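Local coordinates for protein putative serine phosphatase (Pseudomonas aeruginosa, PDB 6K4E) that probably removes phosphate from phosphoserine or phosphothreonine as a magnesium-dependent PP2C-type phosphatase in the Sia pathway that controls biofilm formation, at residues G174-D179 against F233-D238; R183-A188 against I192-S197; K206-A211 against G218-I223. All blocks are in the same frame, centred on the assembly; numbering follows the deposited sequence.

Contacts 1 and 2 lie in the core of the PP2C beta sandwich and contact 3 lies at its surface. The first two join the same pair of antiparallel sheets, since strands 171-179 and 184-190 are neighbours in one sheet and strands 231-236 and 194-197 in the other; their centres are about 6 Å apart, and Val176 of contact 1 packs against Phe187 of contact 2. Both are apolar across the interface, although contact 1 also carries a metal-binding aspartate at its loop end. Contact 3, between two largely irregular segments with its centre about 13 Å from those of the other two, adds hydrogen bonds to backbone carbonyls and reaches contact 2 where Ile223 N meets Phe187 O.

Contact 1: residues G174-D179 against F233-D238; sequences GLVWVD and FYLSTD. With MG (magnesium ion), chain H; MG (magnesium ion), chain F.
Leu235 of strand 231-236 packs on Gly174 and Val176 of strand 171-179, joining the two sheets of the PP2C sandwich by a small, wholly buried apolar contact. The methyl CD1 of Leu235 lies 3.9 Å from CG2 of Val176, the two side chains meeting at a slant. In Val176, CG1 is anti to the backbone N (chi1 174°), which places CG2 beside that nitrogen and against the leucine. The other half of the contact is with backbone: CD1 of Leu235 also lies 4.0 Å from O of Gly174. Glycine has no side chain here, and both leucine methyls approach its carbonyl oxygen.

Metal coordination follows where the second strand ends. The carboxylate of Asp238 bridges two magnesium ions, OD1 at 2.3 Å from the chain F ion and OD2 at 2.2 Å from the chain H ion. Asp112 and Asp291 share the chain F ion, and three waters complete its shell; one of them donates a hydrogen bond to Asp238 OD2. The chain F ion belongs to the PP2C metal centre, whereas the chain H ion is consistent with the additional third metal site of bacterial PP2C phosphatases.

Hydrogen bonding ties the strand to its turn: Ser236 OG bonds Thr237 O at 2.7 Å, in the carbonyl plane on a lone pair.

Strand 105-113 adds Val110 to the surroundings of Leu235, strand 293-300 brings Phe298 against Val176, and helix 143-157 packs on Leu175.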
# COMPACT_ATOMS: atom_id res chain seq x y z
N GLY B 174 -16.43 8.35 0.19
CA GLY B 174 -17.44 9.16 0.85
C GLY B 174 -16.84 9.51 2.19
O GLY B 174 -16.51 8.60 2.94
N LEU B 175 -16.61 10.79 2.44
CA LEU B 175 -16.01 11.28 3.68
C LEU B 175 -16.93 12.23 4.38
O LEU B 175 -17.45 13.14 3.75
CB LEU B 175 -14.71 12.03 3.39
CG LEU B 175 -13.43 11.26 3.38
CD1 LEU B 175 -12.33 12.18 3.04
CD2 LEU B 175 -13.13 10.66 4.75
N VAL B 176 -17.07 12.07 5.69
CA VAL B 176 -17.95 12.91 6.49
C VAL B 176 -17.24 13.49 7.72
O VAL B 176 -16.66 12.74 8.50
CB VAL B 176 -19.20 12.08 6.91
CG1 VAL B 176 -20.10 12.85 7.87
CG2 VAL B 176 -20.01 11.59 5.70
N TRP B 177 -17.36 14.80 7.93
CA TRP B 177 -16.90 15.41 9.16
C TRP B 177 -18.18 15.67 10.00
O TRP B 177 -19.03 16.46 9.60
CB TRP B 177 -16.09 16.72 8.94
CG TRP B 177 -16.00 17.55 10.19
CD1 TRP B 177 -16.66 18.71 10.44
CD2 TRP B 177 -15.28 17.23 11.40
NE1 TRP B 177 -16.36 19.17 11.70
CE2 TRP B 177 -15.55 18.26 12.33
CE3 TRP B 177 -14.39 16.21 11.76
CZ2 TRP B 177 -15.01 18.26 13.62
CZ3 TRP B 177 -13.84 16.22 13.03
CH2 TRP B 177 -14.15 17.24 13.95
N VAL B 178 -18.33 14.94 11.12
CA VAL B 178 -19.46 15.07 12.05
C VAL B 178 -19.03 16.06 13.10
O VAL B 178 -18.21 15.73 13.95
CB VAL B 178 -19.87 13.72 12.69
CG1 VAL B 178 -21.00 13.89 13.72
CG2 VAL B 178 -20.25 12.71 11.62
N ASP B 179 -19.51 17.29 13.01
CA ASP B 179 -19.14 18.32 13.98
C ASP B 179 -20.19 18.32 15.10
O ASP B 179 -21.20 19.00 15.00
CB ASP B 179 -19.02 19.68 13.27
CG ASP B 179 -18.36 20.77 14.07
OD1 ASP B 179 -18.53 20.78 15.32
OD2 ASP B 179 -17.78 21.68 13.45
N PHE B 233 -26.87 7.55 10.01
CA PHE B 233 -26.17 7.85 8.76
C PHE B 233 -25.52 6.59 8.27
O PHE B 233 -25.23 5.71 9.07
CB PHE B 233 -25.13 8.98 8.95
CG PHE B 233 -25.75 10.30 9.36
CD1 PHE B 233 -25.97 10.60 10.69
CD2 PHE B 233 -26.17 11.21 8.40
CE1 PHE B 233 -26.59 11.79 11.07
CE2 PHE B 233 -26.80 12.41 8.77
CZ PHE B 233 -26.98 12.69 10.11
N TYR B 234 -25.40 6.46 6.93
CA TYR B 234 -24.90 5.24 6.32
C TYR B 234 -24.03 5.57 5.16
O TYR B 234 -24.43 6.28 4.25
CB TYR B 234 -26.05 4.36 5.80
CG TYR B 234 -27.10 4.04 6.83
CD1 TYR B 234 -28.17 4.90 7.04
CD2 TYR B 234 -27.03 2.87 7.58
CE1 TYR B 234 -29.15 4.60 7.99
CE2 TYR B 234 -27.98 2.58 8.56
CZ TYR B 234 -29.05 3.44 8.74
OH TYR B 234 -29.98 3.16 9.68
N LEU B 235 -22.82 5.00 5.19
CA LEU B 235 -21.83 5.16 4.14
C LEU B 235 -21.59 3.78 3.61
O LEU B 235 -21.00 2.97 4.29
CB LEU B 235 -20.53 5.76 4.73
CG LEU B 235 -20.53 7.27 4.93
CD1 LEU B 235 -19.30 7.72 5.72
CD2 LEU B 235 -20.58 8.02 3.58
N SER B 236 -22.04 3.51 2.39
CA SER B 236 -21.85 2.20 1.80
C SER B 236 -21.16 2.32 0.45
O SER B 236 -21.45 3.23 -0.31
CB SER B 236 -23.20 1.50 1.61
OG SER B 236 -23.07 0.33 0.81
N THR B 237 -20.31 1.34 0.10
CA THR B 237 -19.72 1.26 -1.24
C THR B 237 -20.78 0.63 -2.14
O THR B 237 -21.83 0.20 -1.64
CB THR B 237 -18.41 0.45 -1.24
OG1 THR B 237 -18.67 -0.85 -0.71
CG2 THR B 237 -17.29 1.13 -0.40
N ASP B 238 -20.53 0.55 -3.47
CA ASP B 238 -21.52 -0.03 -4.37
C ASP B 238 -21.78 -1.55 -4.17
O ASP B 238 -22.78 -2.04 -4.67
CB ASP B 238 -21.14 0.27 -5.84
CG ASP B 238 -19.81 -0.29 -6.28
OD1 ASP B 238 -19.20 -1.07 -5.50
OD2 ASP B 238 -19.37 0.05 -7.41
MG MG H . -19.73 1.81 -8.76
MG MG F . -17.04 -1.96 -5.56
O HOH W 1 -16.82 -1.31 -7.50
O HOH W 2 -17.18 -2.35 -3.32
O HOH W 3 -15.21 -2.90 -6.02
O HOH W 4 -19.21 0.16 -10.26
O HOH W 5 -17.45 1.93 -9.24

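Contact 2: residues R183-A188 against I192-S197; sequences RQLAFA and ISLYAS
Phe187 and Leu194 are the nearest backbone pair, their CA atoms 7.4 Å apart, and no hydrogen bond joins the two segments. They belong to facing sheets of the PP2C beta sandwich, and the chain passes from one sheet to the other through the short connection between them; the two meet through side chains of strand 184-190 set against side chains and main chain of 192-194.

Phe187 and Leu194 carry most of the contact, in nearly equal shares. CB of Leu194 sits over the middle of the Phe187 ring, 3.8 Å from the centroid and 10° off the ring normal, a CH-pi contact made by the root of the side chain. Beyond CB the leucine and the phenylalanine run past each other in opposite directions. With CG anti to the backbone N (chi1 175°), Leu194 continues along the interface to Leu185, which it meets tip to tip; the CD2 methyls of Leu185 and Leu194 are 3.5 Å apart, tighter than usual for two carbons.

Val176 packs on Leu185, Phe187 and Leu194 from the neighbouring strand 171-179, while Leu205 touches Phe187 and Leu194, and Leu235 adds to the leucine's surroundings. The CB of Ser193 points away from strand 184-190, and its OG is hydrogen-bonded to Glu204.

The ring of Phe187 also meets main chain: its CZ points at O of Ile192, 3.2 Å away at the edge and in the ring plane.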
# COMPACT_ATOMS: atom_id res chain seq x y z
N ARG B 183 -23.18 21.13 15.88
CA ARG B 183 -24.31 20.34 15.43
C ARG B 183 -24.53 20.46 13.92
O ARG B 183 -25.58 20.91 13.46
CB ARG B 183 -25.59 20.65 16.23
CG ARG B 183 -26.02 19.46 17.07
CD ARG B 183 -25.98 19.75 18.55
NE ARG B 183 -27.11 19.11 19.22
CZ ARG B 183 -27.18 18.89 20.53
NH1 ARG B 183 -26.19 19.25 21.33
NH2 ARG B 183 -28.25 18.30 21.05
N GLN B 184 -23.49 20.08 13.13
CA GLN B 184 -23.60 20.08 11.68
C GLN B 184 -22.62 19.11 11.08
O GLN B 184 -21.60 18.78 11.67
CB GLN B 184 -23.58 21.49 11.03
CG GLN B 184 -22.27 22.19 10.80
CD GLN B 184 -22.48 23.36 9.85
OE1 GLN B 184 -21.83 23.49 8.82
NE2 GLN B 184 -23.45 24.20 10.16
N LEU B 185 -22.99 18.59 9.93
CA LEU B 185 -22.24 17.55 9.23
C LEU B 185 -21.76 18.09 7.90
O LEU B 185 -22.50 18.82 7.23
CB LEU B 185 -23.24 16.40 9.03
CG LEU B 185 -22.80 15.09 8.44
CD1 LEU B 185 -23.50 13.94 9.14
CD2 LEU B 185 -23.09 15.05 6.94
N ALA B 186 -20.52 17.73 7.50
CA ALA B 186 -20.01 18.11 6.19
C ALA B 186 -19.71 16.82 5.46
O ALA B 186 -19.07 15.95 6.03
CB ALA B 186 -18.76 18.96 6.33
N PHE B 187 -20.23 16.66 4.25
CA PHE B 187 -20.00 15.46 3.45
C PHE B 187 -19.44 15.80 2.08
O PHE B 187 -19.89 16.75 1.44
CB PHE B 187 -21.31 14.63 3.30
CG PHE B 187 -21.28 13.59 2.18
CD1 PHE B 187 -20.49 12.45 2.29
CD2 PHE B 187 -21.98 13.80 1.00
CE1 PHE B 187 -20.40 11.53 1.23
CE2 PHE B 187 -21.90 12.88 -0.04
CZ PHE B 187 -21.13 11.75 0.08
N ALA B 188 -18.49 15.01 1.60
CA ALA B 188 -17.96 15.14 0.24
C ALA B 188 -17.69 13.75 -0.27
O ALA B 188 -17.11 12.94 0.44
CB ALA B 188 -16.69 15.99 0.21
N ILE B 192 -19.82 8.04 -4.20
CA ILE B 192 -20.32 7.47 -2.94
C ILE B 192 -21.26 8.47 -2.31
O ILE B 192 -20.98 9.67 -2.30
CB ILE B 192 -19.24 6.89 -1.97
CG1 ILE B 192 -18.75 5.51 -2.54
CG2 ILE B 192 -19.81 6.70 -0.50
CD1 ILE B 192 -17.79 4.80 -1.79
N SER B 193 -22.42 7.98 -1.85
CA SER B 193 -23.47 8.79 -1.25
C SER B 193 -23.50 8.64 0.25
O SER B 193 -23.11 7.59 0.78
CB SER B 193 -24.84 8.36 -1.78
OG SER B 193 -24.90 8.39 -3.20
N LEU B 194 -24.03 9.65 0.92
CA LEU B 194 -24.31 9.58 2.34
C LEU B 194 -25.84 9.43 2.45
O LEU B 194 -26.58 10.27 1.95
CB LEU B 194 -23.80 10.79 3.12
CG LEU B 194 -24.19 10.84 4.61
CD1 LEU B 194 -23.42 9.84 5.43
CD2 LEU B 194 -23.97 12.18 5.16
N TYR B 195 -26.30 8.34 3.07
CA TYR B 195 -27.70 8.10 3.30
C TYR B 195 -27.95 8.48 4.77
O TYR B 195 -27.08 8.29 5.61
CB TYR B 195 -27.99 6.62 3.09
CG TYR B 195 -28.24 6.23 1.65
CD1 TYR B 195 -29.52 6.34 1.10
CD2 TYR B 195 -27.23 5.70 0.85
CE1 TYR B 195 -29.77 5.97 -0.22
CE2 TYR B 195 -27.47 5.33 -0.47
CZ TYR B 195 -28.74 5.47 -1.00
OH TYR B 195 -29.03 5.06 -2.28
N ALA B 196 -29.10 9.10 5.06
CA ALA B 196 -29.50 9.51 6.42
C ALA B 196 -30.94 9.16 6.58
O ALA B 196 -31.72 9.37 5.65
CB ALA B 196 -29.32 11.01 6.61
N SER B 197 -31.31 8.64 7.75
CA SER B 197 -32.69 8.27 8.02
C SER B 197 -33.06 8.40 9.51
O SER B 197 -32.24 8.12 10.38
CB SER B 197 -32.98 6.87 7.51
OG SER B 197 -34.37 6.65 7.63

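Contact 3: residues K206-A211 against G218-I223; sequences KGARRA and GDYRNI
Arg210 and Tyr220 dominate this surface contact, in which two irregular segments of the connection between strands 202-205 and 223-226 lie side by side. Arg210 bends at chi3 (-55°) and carries its guanidinium to the backbone of the other segment. There NH2 makes a weak hydrogen bond to O of Asp219, 3.1 Å long and with an N-H...O angle of only 126°. The approach is at the edge of the guanidinium, near its plane, and NE on the same group lies 3.5 Å from CA of Gly218. One face of the guanidinium is partly covered by the methyl of Ala208, from the arginine's own segment, which lies 3.5 Å above the plane and toward the rim.

Tyr220 reaches back in the other direction. Its hydroxyl donates to O of Arg210 at 3.3 Å, from 57° out of the carbonyl plane and therefore away from a lone pair. On the edge of the same ring, CB of Ala208 touches CE1 at 3.9 Å, near the ring plane. The methyl of Ala208 thus serves both large side chains. Helix 143-157 supports the tyrosine through Ala144 and Leu147, and Ala190 of strand 184-190 also packs on it.

At the far end, where strand 223-226 begins, the side chain of Ile223 points to the other segment and its CD1 comes within 3.5 Å of O of Lys206.

The arginine and the tyrosine each bond a main-chain carbonyl of the opposite segment, so the pairing rests on backbone acceptors, without a salt bridge. Given one weak bond and one off the lone pair, these polar links are probably modest, with the methyl of Ala208 against the Tyr220 ring, and the van der Waals contact of Ile223 CD1 with O of Lys206, sharing the load.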
# COMPACT_ATOMS: atom_id res chain seq x y z
N LYS B 206 -26.00 12.92 -2.45
CA LYS B 206 -25.25 12.31 -3.56
C LYS B 206 -23.85 12.85 -3.70
O LYS B 206 -23.62 14.05 -3.51
CB LYS B 206 -26.01 12.45 -4.90
CG LYS B 206 -27.32 11.68 -4.95
CD LYS B 206 -28.27 12.25 -6.00
CE LYS B 206 -29.70 11.78 -5.83
NZ LYS B 206 -30.41 12.50 -4.74
N GLY B 207 -22.92 11.96 -4.00
CA GLY B 207 -21.53 12.31 -4.25
C GLY B 207 -21.36 12.66 -5.71
O GLY B 207 -22.28 12.44 -6.51
N ALA B 208 -20.19 13.22 -6.08
CA ALA B 208 -19.86 13.61 -7.45
C ALA B 208 -19.87 12.38 -8.35
O ALA B 208 -19.63 11.27 -7.88
CB ALA B 208 -18.49 14.27 -7.49
N ARG B 209 -20.17 12.59 -9.65
CA ARG B 209 -20.21 11.49 -10.62
C ARG B 209 -18.80 11.10 -11.11
O ARG B 209 -18.66 10.18 -11.91
CB ARG B 209 -21.19 11.79 -11.79
CG ARG B 209 -22.65 11.69 -11.35
CD ARG B 209 -23.62 11.40 -12.49
NE ARG B 209 -24.37 10.16 -12.24
CZ ARG B 209 -25.57 10.11 -11.67
NH1 ARG B 209 -26.19 11.23 -11.31
NH2 ARG B 209 -26.16 8.94 -11.46
N ARG B 210 -17.76 11.76 -10.57
CA ARG B 210 -16.36 11.53 -10.93
C ARG B 210 -15.64 10.81 -9.82
O ARG B 210 -15.72 11.23 -8.67
CB ARG B 210 -15.64 12.86 -11.22
CG ARG B 210 -16.35 13.75 -12.25
CD ARG B 210 -15.88 15.20 -12.25
NE ARG B 210 -15.97 15.88 -10.95
CZ ARG B 210 -17.08 16.40 -10.43
NH1 ARG B 210 -18.24 16.32 -11.08
NH2 ARG B 210 -17.05 17.01 -9.25
N ALA B 211 -14.91 9.75 -10.17
CA ALA B 211 -14.08 9.02 -9.21
C ALA B 211 -12.81 9.82 -8.96
O ALA B 211 -12.43 10.68 -9.77
CB ALA B 211 -13.72 7.66 -9.76
N GLY B 218 -11.29 16.12 -11.07
CA GLY B 218 -12.56 16.61 -10.55
C GLY B 218 -12.43 17.39 -9.26
O GLY B 218 -11.73 16.96 -8.34
N ASP B 219 -13.11 18.57 -9.18
CA ASP B 219 -13.09 19.44 -8.00
C ASP B 219 -14.23 19.13 -7.05
O ASP B 219 -15.39 19.00 -7.48
CB ASP B 219 -13.07 20.93 -8.39
CG ASP B 219 -12.17 21.75 -7.47
OD1 ASP B 219 -10.95 21.81 -7.74
OD2 ASP B 219 -12.68 22.27 -6.46
N TYR B 220 -13.90 18.97 -5.76
CA TYR B 220 -14.86 18.58 -4.72
C TYR B 220 -15.31 19.72 -3.84
O TYR B 220 -14.55 20.65 -3.56
CB TYR B 220 -14.32 17.40 -3.89
CG TYR B 220 -14.05 16.19 -4.76
CD1 TYR B 220 -15.09 15.49 -5.36
CD2 TYR B 220 -12.74 15.80 -5.05
CE1 TYR B 220 -14.85 14.43 -6.22
CE2 TYR B 220 -12.49 14.71 -5.89
CZ TYR B 220 -13.54 14.03 -6.48
OH TYR B 220 -13.32 12.97 -7.32
N ARG B 221 -16.59 19.64 -3.45
CA ARG B 221 -17.30 20.60 -2.61
C ARG B 221 -18.00 19.83 -1.48
O ARG B 221 -18.39 18.68 -1.66
CB ARG B 221 -18.31 21.38 -3.48
CG ARG B 221 -19.10 22.48 -2.76
CD ARG B 221 -20.24 23.06 -3.60
NE ARG B 221 -21.24 22.05 -3.97
CZ ARG B 221 -22.28 21.71 -3.22
NH1 ARG B 221 -22.48 22.28 -2.04
NH2 ARG B 221 -23.14 20.78 -3.64
N ASN B 222 -18.12 20.45 -0.30
CA ASN B 222 -18.81 19.88 0.85
C ASN B 222 -20.30 20.22 0.81
O ASN B 222 -20.69 21.31 0.40
CB ASN B 222 -18.22 20.42 2.14
CG ASN B 222 -16.84 19.91 2.39
OD1 ASN B 222 -16.54 18.75 2.16
ND2 ASN B 222 -15.95 20.78 2.84
N ILE B 223 -21.11 19.27 1.25
CA ILE B 223 -22.54 19.42 1.41
C ILE B 223 -22.71 19.46 2.91
O ILE B 223 -22.39 18.49 3.60
CB ILE B 223 -23.32 18.26 0.74
CG1 ILE B 223 -23.10 18.29 -0.80
CG2 ILE B 223 -24.83 18.34 1.11
CD1 ILE B 223 -23.43 16.96 -1.52